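Local coordinates for protein phospholipase A1 (Streptomyces albidoflavus, PDB 4HYQ) that hydrolyses the sn-1 acyl ester bond of glycerophospholipids, releasing a fatty acid, and belongs to the GDSL family of SGNH hydrolases, at residues 5-10 against 34-39; 85-90 against 107-112; 116-121 against 172-177; 123-128 against 182-187. All blocks are in the same frame, centred on the assembly; numbering follows the deposited sequence.

Contact 1. Residues 5-10 against 34-39; sequences YVALGD and AYPALW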
loop_
_atom_site.group_PDB
_atom_site.type_symbol
_atom_site.label_atom_id
_atom_site.label_comp_id
_atom_site.label_asym_id
_atom_site.label_seq_id
_atom_site.Cartn_x
_atom_site.Cartn_y
_atom_site.Cartn_z
ATOM N N TYR A 5 -13.434 -7.801 11.198
ATOM C CA TYR A 5 -12.226 -7.224 10.619
ATOM C C TYR A 5 -12.585 -6.814 9.195
ATOM O O TYR A 5 -13.136 -7.623 8.437
ATOM C CB TYR A 5 -11.102 -8.265 10.606
ATOM C CG TYR A 5 -9.884 -7.882 9.773
ATOM C CD1 TYR A 5 -9.443 -6.558 9.706
ATOM C CD2 TYR A 5 -9.161 -8.853 9.088
ATOM C CE1 TYR A 5 -8.299 -6.207 8.966
ATOM C CE2 TYR A 5 -8.010 -8.519 8.357
ATOM C CZ TYR A 5 -7.592 -7.209 8.303
ATOM O OH TYR A 5 -6.450 -6.922 7.601
ATOM N N VAL A 6 -12.327 -5.556 8.852
ATOM C CA VAL A 6 -12.590 -5.075 7.496
ATOM C C VAL A 6 -11.245 -4.617 6.932
ATOM O O VAL A 6 -10.555 -3.800 7.537
ATOM C CB VAL A 6 -13.604 -3.898 7.483
ATOM C CG1 VAL A 6 -13.803 -3.378 6.062
ATOM C CG2 VAL A 6 -14.962 -4.377 8.031
ATOM N N ALA A 7 -10.865 -5.175 5.783
ATOM C CA ALA A 7 -9.598 -4.832 5.130
ATOM C C ALA A 7 -9.862 -3.985 3.885
ATOM O O ALA A 7 -10.404 -4.458 2.880
ATOM C CB ALA A 7 -8.835 -6.116 4.757
ATOM N N LEU A 8 -9.455 -2.726 3.972
ATOM C CA LEU A 8 -9.655 -1.734 2.915
ATOM C C LEU A 8 -8.380 -1.409 2.168
ATOM O O LEU A 8 -7.276 -1.687 2.632
ATOM C CB LEU A 8 -10.112 -0.409 3.534
ATOM C CG LEU A 8 -11.269 -0.410 4.531
ATOM C CD1 LEU A 8 -11.361 0.963 5.229
ATOM C CD2 LEU A 8 -12.565 -0.720 3.778
ATOM N N GLY A 9 -8.535 -0.777 1.014
ATOM C CA GLY A 9 -7.345 -0.325 0.332
ATOM C C GLY A 9 -7.131 -0.632 -1.124
ATOM O O GLY A 9 -8.057 -0.972 -1.869
ATOM N N ASP A 10 -5.873 -0.478 -1.511
ATOM C CA ASP A 10 -5.456 -0.705 -2.885
ATOM C C ASP A 10 -4.726 -2.033 -3.088
ATOM O O ASP A 10 -4.870 -2.969 -2.301
ATOM C CB ASP A 10 -4.594 0.469 -3.395
ATOM C CG ASP A 10 -3.383 0.757 -2.502
ATOM O OD1 ASP A 10 -2.905 -0.167 -1.798
ATOM O OD2 ASP A 10 -2.900 1.914 -2.529
ATOM N N ALA A 34 -2.449 -12.435 0.694
ATOM C CA ALA A 34 -2.310 -11.034 1.110
ATOM C C ALA A 34 -2.377 -10.978 2.643
ATOM O O ALA A 34 -3.049 -11.807 3.256
ATOM C CB ALA A 34 -3.436 -10.197 0.521
ATOM N N TYR A 35 -1.724 -9.989 3.255
ATOM C CA TYR A 35 -1.721 -9.904 4.716
ATOM C C TYR A 35 -3.092 -9.915 5.418
ATOM O O TYR A 35 -3.212 -10.502 6.491
ATOM C CB TYR A 35 -0.854 -8.697 5.187
ATOM C CG TYR A 35 -1.479 -7.333 5.040
ATOM C CD1 TYR A 35 -2.381 -6.846 6.000
ATOM C CD2 TYR A 35 -1.202 -6.536 3.928
ATOM C CE1 TYR A 35 -2.990 -5.609 5.851
ATOM C CE2 TYR A 35 -1.813 -5.287 3.767
ATOM C CZ TYR A 35 -2.708 -4.838 4.735
ATOM O OH TYR A 35 -3.352 -3.645 4.564
ATOM N N PRO A 36 -4.147 -9.300 4.837
ATOM C CA PRO A 36 -5.428 -9.353 5.565
ATOM C C PRO A 36 -5.963 -10.777 5.683
ATOM O O PRO A 36 -6.489 -11.182 6.730
ATOM C CB PRO A 36 -6.363 -8.489 4.718
ATOM C CG PRO A 36 -5.423 -7.562 3.984
ATOM C CD PRO A 36 -4.279 -8.479 3.618
ATOM N N ALA A 37 -5.824 -11.542 4.606
ATOM C CA ALA A 37 -6.305 -12.915 4.600
ATOM C C ALA A 37 -5.446 -13.768 5.520
ATOM O O ALA A 37 -5.975 -14.639 6.231
ATOM C CB ALA A 37 -6.285 -13.480 3.184
ATOM N N LEU A 38 -4.135 -13.531 5.508
ATOM C CA LEU A 38 -3.231 -14.288 6.387
ATOM C C LEU A 38 -3.582 -13.985 7.843
ATOM O O LEU A 38 -3.646 -14.896 8.675
ATOM C CB LEU A 38 -1.759 -13.919 6.139
ATOM C CG LEU A 38 -1.211 -14.203 4.732
ATOM C CD1 LEU A 38 0.217 -13.685 4.610
ATOM C CD2 LEU A 38 -1.254 -15.696 4.460
ATOM N N TRP A 39 -3.821 -12.712 8.152
ATOM C CA TRP A 39 -4.151 -12.345 9.528
ATOM C C TRP A 39 -5.488 -12.944 9.969
ATOM O O TRP A 39 -5.603 -13.468 11.080
ATOM C CB TRP A 39 -4.196 -10.822 9.691
ATOM C CG TRP A 39 -4.337 -10.389 11.135
ATOM C CD1 TRP A 39 -3.324 -10.123 12.022
ATOM C CD2 TRP A 39 -5.557 -10.220 11.859
ATOM N NE1 TRP A 39 -3.846 -9.798 13.254
ATOM C CE2 TRP A 39 -5.215 -9.849 13.183
ATOM C CE3 TRP A 39 -6.910 -10.348 11.521
ATOM C CZ2 TRP A 39 -6.179 -9.609 14.167
ATOM C CZ3 TRP A 39 -7.871 -10.108 12.499
ATOM C CH2 TRP A 39 -7.496 -9.742 13.809
HETATM O O HOH W 1 -6.216 -3.700 4.277
#

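Contact 2. Residues 85-90 against 107-112; sequences AGFADV and NTAKAF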
loop_
_atom_site.group_PDB
_atom_site.type_symbol
_atom_site.label_atom_id
_atom_site.label_comp_id
_atom_site.label_asym_id
_atom_site.label_seq_id
_atom_site.Cartn_x
_atom_site.Cartn_y
_atom_site.Cartn_z
ATOM N N ALA A 85 -1.951 9.922 -6.043
ATOM C CA ALA A 85 -0.785 10.713 -6.417
ATOM C C ALA A 85 -0.170 10.285 -7.741
ATOM O O ALA A 85 0.872 10.815 -8.139
ATOM C CB ALA A 85 0.262 10.653 -5.310
ATOM N N GLY A 86 -0.815 9.326 -8.404
ATOM C CA GLY A 86 -0.359 8.842 -9.706
ATOM C C GLY A 86 0.963 8.106 -9.760
ATOM O O GLY A 86 1.674 8.170 -10.765
ATOM N N PHE A 87 1.304 7.363 -8.720
ATOM C CA PHE A 87 2.591 6.697 -8.765
ATOM C C PHE A 87 2.751 5.623 -9.835
ATOM O O PHE A 87 3.872 5.360 -10.271
ATOM C CB PHE A 87 2.991 6.227 -7.363
ATOM C CG PHE A 87 3.543 7.353 -6.523
ATOM C CD1 PHE A 87 2.932 7.744 -5.341
ATOM C CD2 PHE A 87 4.633 8.090 -6.985
ATOM C CE1 PHE A 87 3.392 8.862 -4.634
ATOM C CE2 PHE A 87 5.096 9.203 -6.289
ATOM C CZ PHE A 87 4.470 9.588 -5.108
ATOM N N ALA A 88 1.655 5.029 -10.292
ATOM C CA ALA A 88 1.761 4.044 -11.366
ATOM C C ALA A 88 2.197 4.783 -12.644
ATOM O O ALA A 88 3.033 4.288 -13.398
ATOM C CB ALA A 88 0.431 3.346 -11.588
ATOM N N ASP A 89 1.630 5.966 -12.883
ATOM C CA ASP A 89 1.996 6.773 -14.047
ATOM C C ASP A 89 3.437 7.246 -13.875
ATOM O O ASP A 89 4.193 7.327 -14.835
ATOM C CB ASP A 89 1.082 7.998 -14.185
ATOM C CG ASP A 89 1.358 8.794 -15.462
ATOM O OD1 ASP A 89 1.235 8.207 -16.557
ATOM O OD2 ASP A 89 1.703 9.997 -15.380
ATOM N N VAL A 90 3.814 7.579 -12.644
ATOM C CA VAL A 90 5.185 8.010 -12.378
ATOM C C VAL A 90 6.153 6.887 -12.747
ATOM O O VAL A 90 7.165 7.116 -13.426
ATOM C CB VAL A 90 5.386 8.371 -10.887
ATOM C CG1 VAL A 90 6.869 8.520 -10.572
ATOM C CG2 VAL A 90 4.633 9.679 -10.565
ATOM N N ASN A 107 8.496 14.947 -9.264
ATOM C CA ASN A 107 8.275 16.205 -8.552
ATOM C C ASN A 107 6.830 16.667 -8.591
ATOM O O ASN A 107 6.330 17.247 -7.621
ATOM C CB ASN A 107 9.203 17.303 -9.086
ATOM C CG ASN A 107 10.641 17.094 -8.668
ATOM O OD1 ASN A 107 10.920 16.388 -7.700
ATOM N ND2 ASN A 107 11.567 17.723 -9.385
ATOM N N THR A 108 6.152 16.414 -9.705
ATOM C CA THR A 108 4.751 16.782 -9.820
ATOM C C THR A 108 3.946 15.926 -8.837
ATOM O O THR A 108 3.005 16.414 -8.204
ATOM C CB THR A 108 4.223 16.569 -11.258
ATOM O OG1 THR A 108 4.830 17.525 -12.133
ATOM C CG2 THR A 108 2.723 16.745 -11.308
ATOM N N ALA A 109 4.330 14.655 -8.701
ATOM C CA ALA A 109 3.647 13.750 -7.778
ATOM C C ALA A 109 3.880 14.205 -6.333
ATOM O O ALA A 109 2.945 14.240 -5.525
ATOM C CB ALA A 109 4.162 12.314 -7.958
ATOM N N LYS A 110 5.123 14.560 -6.010
ATOM C CA LYS A 110 5.440 15.012 -4.655
ATOM C C LYS A 110 4.652 16.267 -4.304
ATOM O O LYS A 110 4.226 16.427 -3.156
ATOM C CB LYS A 110 6.938 15.263 -4.510
ATOM C CG LYS A 110 7.758 13.984 -4.643
ATOM C CD LYS A 110 9.243 14.250 -4.626
ATOM C CE LYS A 110 9.726 14.599 -3.230
ATOM N NZ LYS A 110 11.190 14.850 -3.239
ATOM N N ALA A 111 4.438 17.151 -5.278
ATOM C CA ALA A 111 3.690 18.378 -5.002
ATOM C C ALA A 111 2.246 18.047 -4.649
ATOM O O ALA A 111 1.651 18.696 -3.793
ATOM C CB ALA A 111 3.734 19.322 -6.206
ATOM N N PHE A 112 1.688 17.038 -5.312
ATOM C CA PHE A 112 0.312 16.604 -5.064
ATOM C C PHE A 112 0.232 15.974 -3.678
ATOM O O PHE A 112 -0.729 16.189 -2.939
ATOM C CB PHE A 112 -0.111 15.573 -6.119
ATOM C CG PHE A 112 -1.454 14.944 -5.856
ATOM C CD1 PHE A 112 -2.603 15.447 -6.454
ATOM C CD2 PHE A 112 -1.566 13.840 -5.010
ATOM C CE1 PHE A 112 -3.851 14.864 -6.208
ATOM C CE2 PHE A 112 -2.804 13.253 -4.755
ATOM C CZ PHE A 112 -3.953 13.765 -5.363
#

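Contact 3. Residues 116-121 against 172-177; sequences TLPGRL and NSVISK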
loop_
_atom_site.group_PDB
_atom_site.type_symbol
_atom_site.label_atom_id
_atom_site.label_comp_id
_atom_site.label_asym_id
_atom_site.label_seq_id
_atom_site.Cartn_x
_atom_site.Cartn_y
_atom_site.Cartn_z
ATOM N N THR A 116 -2.408 18.180 -1.851
ATOM C CA THR A 116 -3.743 17.671 -2.081
ATOM C C THR A 116 -4.101 16.375 -1.373
ATOM O O THR A 116 -5.235 16.193 -0.919
ATOM C CB THR A 116 -3.960 17.486 -3.585
ATOM O OG1 THR A 116 -3.636 18.709 -4.257
ATOM C CG2 THR A 116 -5.398 17.118 -3.882
ATOM N N LEU A 117 -3.149 15.463 -1.282
ATOM C CA LEU A 117 -3.432 14.197 -0.638
ATOM C C LEU A 117 -3.885 14.292 0.825
ATOM O O LEU A 117 -4.785 13.569 1.236
ATOM C CB LEU A 117 -2.218 13.274 -0.734
ATOM C CG LEU A 117 -2.445 11.862 -0.178
ATOM C CD1 LEU A 117 -3.561 11.152 -0.942
ATOM C CD2 LEU A 117 -1.142 11.085 -0.277
ATOM N N PRO A 118 -3.279 15.183 1.632
ATOM C CA PRO A 118 -3.735 15.235 3.031
ATOM C C PRO A 118 -5.248 15.381 3.194
ATOM O O PRO A 118 -5.858 14.692 4.015
ATOM C CB PRO A 118 -2.970 16.430 3.596
ATOM C CG PRO A 118 -1.695 16.401 2.824
ATOM C CD PRO A 118 -2.185 16.146 1.406
ATOM N N GLY A 119 -5.850 16.275 2.417
ATOM C CA GLY A 119 -7.290 16.484 2.512
ATOM C C GLY A 119 -8.107 15.261 2.146
ATOM O O GLY A 119 -9.130 14.970 2.783
ATOM N N ARG A 120 -7.668 14.537 1.117
ATOM C CA ARG A 120 -8.375 13.335 0.697
ATOM C C ARG A 120 -8.243 12.250 1.748
ATOM O O ARG A 120 -9.203 11.533 2.014
ATOM C CB ARG A 120 -7.837 12.830 -0.636
ATOM C CG ARG A 120 -7.966 13.845 -1.743
ATOM C CD ARG A 120 -7.734 13.185 -3.077
ATOM N NE ARG A 120 -7.849 14.122 -4.185
ATOM C CZ ARG A 120 -7.614 13.791 -5.449
ATOM N NH1 ARG A 120 -7.256 12.545 -5.749
ATOM N NH2 ARG A 120 -7.725 14.703 -6.407
ATOM N N LEU A 121 -7.054 12.114 2.330
ATOM C CA LEU A 121 -6.852 11.116 3.376
ATOM C C LEU A 121 -7.721 11.465 4.591
ATOM O O LEU A 121 -8.322 10.580 5.200
ATOM C CB LEU A 121 -5.376 11.045 3.792
ATOM C CG LEU A 121 -4.372 10.492 2.772
ATOM C CD1 LEU A 121 -2.989 10.501 3.377
ATOM C CD2 LEU A 121 -4.740 9.052 2.402
ATOM N N ASN A 172 4.869 8.512 2.770
ATOM C CA ASN A 172 4.745 7.856 4.072
ATOM C C ASN A 172 4.708 8.873 5.204
ATOM O O ASN A 172 4.059 8.650 6.227
ATOM C CB ASN A 172 5.889 6.869 4.286
ATOM C CG ASN A 172 5.717 5.603 3.466
ATOM O OD1 ASN A 172 4.588 5.182 3.191
ATOM N ND2 ASN A 172 6.828 4.982 3.088
ATOM N N SER A 173 5.396 9.992 5.018
ATOM C CA SER A 173 5.399 11.037 6.042
ATOM C C SER A 173 3.992 11.625 6.169
ATOM O O SER A 173 3.475 11.799 7.279
ATOM C CB SER A 173 6.409 12.132 5.672
ATOM O OG SER A 173 6.328 13.205 6.587
ATOM N N VAL A 174 3.364 11.913 5.032
ATOM C CA VAL A 174 2.014 12.476 5.025
ATOM C C VAL A 174 1.027 11.489 5.637
ATOM O O VAL A 174 0.161 11.868 6.439
ATOM C CB VAL A 174 1.550 12.818 3.592
ATOM C CG1 VAL A 174 0.046 13.081 3.573
ATOM C CG2 VAL A 174 2.281 14.060 3.091
ATOM N N ILE A 175 1.143 10.221 5.256
ATOM C CA ILE A 175 0.245 9.201 5.784
ATOM C C ILE A 175 0.419 9.028 7.294
ATOM O O ILE A 175 -0.560 8.985 8.040
ATOM C CB ILE A 175 0.489 7.836 5.100
ATOM C CG1 ILE A 175 0.017 7.909 3.646
ATOM C CG2 ILE A 175 -0.232 6.720 5.873
ATOM C CD1 ILE A 175 0.514 6.739 2.771
ATOM N N SER A 176 1.661 8.935 7.748
ATOM C CA SER A 176 1.902 8.735 9.176
ATOM C C SER A 176 1.338 9.889 10.003
ATOM O O SER A 176 0.747 9.666 11.064
ATOM C CB SER A 176 3.397 8.575 9.456
ATOM O OG SER A 176 4.132 9.694 8.985
ATOM N N LYS A 177 1.503 11.110 9.510
ATOM C CA LYS A 177 0.993 12.269 10.229
ATOM C C LYS A 177 -0.527 12.280 10.238
ATOM O O LYS A 177 -1.140 12.567 11.266
ATOM C CB LYS A 177 1.538 13.554 9.612
ATOM C CG LYS A 177 3.025 13.730 9.850
ATOM C CD LYS A 177 3.587 14.922 9.091
ATOM C CE LYS A 177 5.056 15.138 9.432
ATOM N NZ LYS A 177 5.600 16.331 8.729
#

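Contact 4. Residues 123-128 against 182-187; sequences SVYSQV and HGYAYG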
loop_
_atom_site.group_PDB
_atom_site.type_symbol
_atom_site.label_atom_id
_atom_site.label_comp_id
_atom_site.label_asym_id
_atom_site.label_seq_id
_atom_site.Cartn_x
_atom_site.Cartn_y
_atom_site.Cartn_z
ATOM N N SER A 123 -10.564 12.927 4.615
ATOM C CA SER A 123 -11.921 12.563 4.235
ATOM C C SER A 123 -12.156 11.052 4.390
ATOM O O SER A 123 -13.177 10.618 4.929
ATOM C CB SER A 123 -12.179 13.005 2.790
ATOM O OG SER A 123 -13.467 12.616 2.355
ATOM N N VAL A 124 -11.218 10.242 3.914
ATOM C CA VAL A 124 -11.369 8.798 4.039
ATOM C C VAL A 124 -11.275 8.372 5.505
ATOM O O VAL A 124 -12.113 7.609 5.990
ATOM C CB VAL A 124 -10.268 8.033 3.241
ATOM C CG1 VAL A 124 -10.360 6.541 3.509
ATOM C CG2 VAL A 124 -10.444 8.301 1.754
ATOM N N TYR A 125 -10.264 8.881 6.211
ATOM C CA TYR A 125 -10.056 8.490 7.606
ATOM C C TYR A 125 -11.252 8.890 8.479
ATOM O O TYR A 125 -11.680 8.126 9.336
ATOM C CB TYR A 125 -8.771 9.122 8.166
ATOM C CG TYR A 125 -7.455 8.629 7.563
ATOM C CD1 TYR A 125 -7.420 7.861 6.392
ATOM C CD2 TYR A 125 -6.236 8.988 8.142
ATOM C CE1 TYR A 125 -6.186 7.471 5.808
ATOM C CE2 TYR A 125 -5.013 8.609 7.576
ATOM C CZ TYR A 125 -4.994 7.862 6.410
ATOM O OH TYR A 125 -3.778 7.575 5.837
ATOM N N SER A 126 -11.798 10.074 8.256
ATOM C CA SER A 126 -12.946 10.508 9.048
ATOM C C SER A 126 -14.190 9.669 8.795
ATOM O O SER A 126 -14.924 9.347 9.731
ATOM C CB SER A 126 -13.248 11.974 8.781
ATOM O OG SER A 126 -12.251 12.784 9.385
ATOM N N GLN A 127 -14.434 9.309 7.537
ATOM C CA GLN A 127 -15.603 8.496 7.212
ATOM C C GLN A 127 -15.474 7.072 7.737
ATOM O O GLN A 127 -16.465 6.452 8.096
ATOM C CB GLN A 127 -15.852 8.476 5.697
ATOM C CG GLN A 127 -16.346 9.796 5.129
ATOM C CD GLN A 127 -17.653 10.266 5.766
ATOM O OE1 GLN A 127 -18.601 9.487 5.942
ATOM N NE2 GLN A 127 -17.710 11.551 6.107
ATOM N N VAL A 128 -14.257 6.538 7.762
ATOM C CA VAL A 128 -14.053 5.195 8.285
ATOM C C VAL A 128 -14.471 5.191 9.762
ATOM O O VAL A 128 -15.192 4.302 10.211
ATOM C CB VAL A 128 -12.572 4.765 8.176
ATOM C CG1 VAL A 128 -12.304 3.557 9.050
ATOM C CG2 VAL A 128 -12.239 4.442 6.716
ATOM N N HIS A 182 -5.665 11.168 13.600
ATOM C CA HIS A 182 -6.949 10.500 13.805
ATOM C C HIS A 182 -6.873 9.410 14.878
ATOM O O HIS A 182 -7.846 8.692 15.100
ATOM C CB HIS A 182 -7.444 9.877 12.483
ATOM C CG HIS A 182 -7.845 10.878 11.440
ATOM N ND1 HIS A 182 -9.163 11.131 11.114
ATOM C CD2 HIS A 182 -7.102 11.676 10.634
ATOM C CE1 HIS A 182 -9.214 12.039 10.157
ATOM N NE2 HIS A 182 -7.974 12.388 9.847
ATOM N N GLY A 183 -5.719 9.270 15.530
ATOM C CA GLY A 183 -5.579 8.248 16.557
ATOM C C GLY A 183 -5.472 6.848 15.984
ATOM O O GLY A 183 -5.766 5.855 16.657
ATOM N N TYR A 184 -5.066 6.771 14.719
ATOM C CA TYR A 184 -4.896 5.494 14.035
ATOM C C TYR A 184 -3.457 5.042 14.163
ATOM O O TYR A 184 -2.556 5.869 14.303
ATOM C CB TYR A 184 -5.194 5.656 12.541
ATOM C CG TYR A 184 -6.617 6.003 12.199
ATOM C CD1 TYR A 184 -6.969 6.321 10.889
ATOM C CD2 TYR A 184 -7.635 5.924 13.154
ATOM C CE1 TYR A 184 -8.292 6.539 10.535
ATOM C CE2 TYR A 184 -8.964 6.136 12.808
ATOM C CZ TYR A 184 -9.290 6.437 11.494
ATOM O OH TYR A 184 -10.611 6.581 11.120
ATOM N N ALA A 185 -3.239 3.734 14.110
ATOM C CA ALA A 185 -1.881 3.204 14.171
ATOM C C ALA A 185 -1.278 3.393 12.786
ATOM O O ALA A 185 -2.009 3.414 11.789
ATOM C CB ALA A 185 -1.900 1.720 14.513
ATOM N N TYR A 186 0.038 3.577 12.737
ATOM C CA TYR A 186 0.744 3.693 11.466
ATOM C C TYR A 186 1.654 2.479 11.370
ATOM O O TYR A 186 2.469 2.238 12.265
ATOM C CB TYR A 186 1.608 4.954 11.392
ATOM C CG TYR A 186 2.535 4.956 10.182
ATOM C CD1 TYR A 186 2.027 5.075 8.881
ATOM C CD2 TYR A 186 3.913 4.815 10.341
ATOM C CE1 TYR A 186 2.887 5.051 7.762
ATOM C CE2 TYR A 186 4.779 4.792 9.236
ATOM C CZ TYR A 186 4.254 4.910 7.953
ATOM O OH TYR A 186 5.119 4.891 6.871
ATOM N N GLY A 187 1.510 1.716 10.288
ATOM C CA GLY A 187 2.339 0.537 10.082
ATOM C C GLY A 187 3.553 0.930 9.254
ATOM O O GLY A 187 3.414 1.306 8.093
HETATM O O HOH W 2 -11.250 9.824 12.301
#

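Contact 1. Residues 5-10 against 34-39
Tyr5 and Ala7 meet Pro36 and Trp39 where helix 35-39 covers strand 5-9, an inner strand of the parallel sheet in this SGNH-hydrolase fold, between strands 47-50 and 73-79, that runs into the GDS signature; in relatives, the serine just past Asp10 is the nucleophile. Strand and helix are nearly antiparallel at 169°, with axes 9.4 Å apart. With its CG swung opposite the backbone N (chi1 168°), the Tyr5 ring reaches across to the helix. The edge of the six-membered ring of Trp39 is turned to the face of Tyr5, an edge-to-face pair with planes at 68° and centroids 5.0 Å apart, while Pro36 CA lies in plane at the phenol end. Tyr5 OH is 3.3 Å from Pro36 CB and is hydrogen-bonded to Ser77. Without the phenol, as with an alanine here, Ser77 would probably lose this partner and a gap would open beside Pro36 and Trp39. Ala7 CB presses on Pro36 CB at 3.4 Å, tighter than usual van der Waals contact. At the end nearest the signature a water bridges the two elements, donating to Leu8 O at 2.8 Å and lying 2.9 Å from Tyr35 OH, which also pairs with Ser13.

Contact 2. Residues 85-90 against 107-112
Ala85, in the turn that leads into helix 87-96, brings its CA to 5.5 Å from the CA of Ala109 in helix 107-112, the nearest pair of CA atoms across the two segments. The turn follows the GGND sequence, whose asparagine contributes to the oxyanion hole in SGNH relatives. Gly86 comes next at the N-cap position, its positive phi favouring glycine. The methyl of Ala109 is the focus of the packing. It touches Ala85 O at 3.6 Å, Phe87 CE2 at 3.7 Å and Val90 CG2 at 3.7 Å, so one small side chain fills the angle between the turn and the first turn of the helix. On the next turn of helix 107-112, Phe112 has its CG opposite the backbone N (chi1 173°), which carries the ring across to Ala85: CD2 lies 3.5 Å from Ala85 CA and 3.7 Å from Ala85 CB. Cutting the ring back to a methyl, with an alanine in its place, is likely to uncover Ala85 and take a neighbour from Leu117 and Arg120. Phe87 extends the apolar surface to Ala167 and Leu171 of helix 158-181, and its side chain lies about 3 Å from a bound pentaethylene glycol, probably from the crystallisation liquor. The join rests on van der Waals contact alone, so its closeness depends on the small alanines and the fit of the two rings, not on directional bonds.

Contact 3. Residues 116-121 against 172-177
Val174, on helix 172-177, points its side chain into the surface made by Leu117, Pro118 and Leu121 on helix 117-121. The axes of these short segments approach to 10.2 Å and cross at -37°, the two helices running in roughly the same direction. Followed outward, Val174 begins with a CB that stands off from the opposite helix, 4.9 Å from Pro118 CG. At the fork the branches part. CG2 leans to the flank and keeps 4.6 Å from Pro118 CG, whereas CG1, placed opposite the backbone N (chi1 166°), makes the close approach. This methyl meets the Pro118 ring at CG, 3.8 Å away, the two side chains crossing at about a right angle. It also reaches Leu121 CD1 at 4.0 Å, with Leu117 CD2 a looser neighbour at 4.5 Å. One methyl thus meets the adjacent pair Leu117 and Pro118 and, a turn further on, Leu121. Leu121 CD1 is shared: besides Val174 it lies 4.0 Å from Ile175 CG1, which comes in across it, so the leucine tip sits over two consecutive residues of the other helix. All of these contacts are between aliphatic carbons, and two of the polar side chains are used elsewhere: Arg120 forms a salt bridge with Asp84, and Asn172 OD1 is hydrogen-bonded to Tyr142 N. Helices 117-131 and 158-181 precede the neighbouring parallel strands 136-140 and 185-187, and such side-by-side helices are characteristic of successive beta-alpha-beta units in the three-layer alpha/beta/alpha fold of SGNH hydrolases.

Contact 4. Residues 123-128 against 182-187
Tyr125, His182 and Tyr184 form an aromatic cluster where helix 123-128 meets the turn into edge strand 185-187 of the alpha/beta/alpha fold. The turn is a Schellman motif closing helix 158-181, with Gly183 at positive phi. The interior part is tight. Tyr125 CB sits over the centre of the His182 ring, 3.5 Å from its centroid and almost on the ring normal, a CH-pi contact; beyond it the Tyr125 ring directs an edge at the same imidazole, planes at 77°. Tyr184, its CG placed opposite the carbonyl carbon (chi1 -65°), sends its ring back to the helix, where CE1 meets Tyr125 CB at 3.5 Å. The phenol then donates a short hydrogen bond from Tyr184 OH to Tyr125 O, 2.6 Å long with an angle of 135° at the carbonyl oxygen and the donor tilted out of the carbonyl plane. His182 CB covers the centre of one Tyr184 face, so the two residues of the turn brace each other.

The outer side is looser and wetter. Ser126 OG lies in plane at the imidazole edge, 3.2 Å from His182 CE1, but its hydrogen bond is to Asp122 O; His182 NE2 pairs with Asp122 OD1. A water lies 2.7 Å from His182 ND1, and that water also donates a weak 3.4 Å bond to Tyr125 O.

In the fold
Contacts 1 and 4 both reach the parallel sheet, at inner strand 4-9 and edge strand 185-187; contacts 2 and 3 join helices. Contact 1 closes before the others open; its centre is about 25 Å from that of contact 2, on the opposite side of the chain's centre. Helix 99-115 of contact 2 leads directly into helix 117-131, which contacts 3 and 4 share, and Phe112 O probably accepts a hydrogen bond from Leu117 N. Contacts 3 and 4, with centres about 10 Å apart, interlace along the chain and touch through Ile175 and Tyr125. Leu8 and Val128 pack together between contacts 1 and 4, so helix 117-131 packs against the strand that leads into the GDS signature.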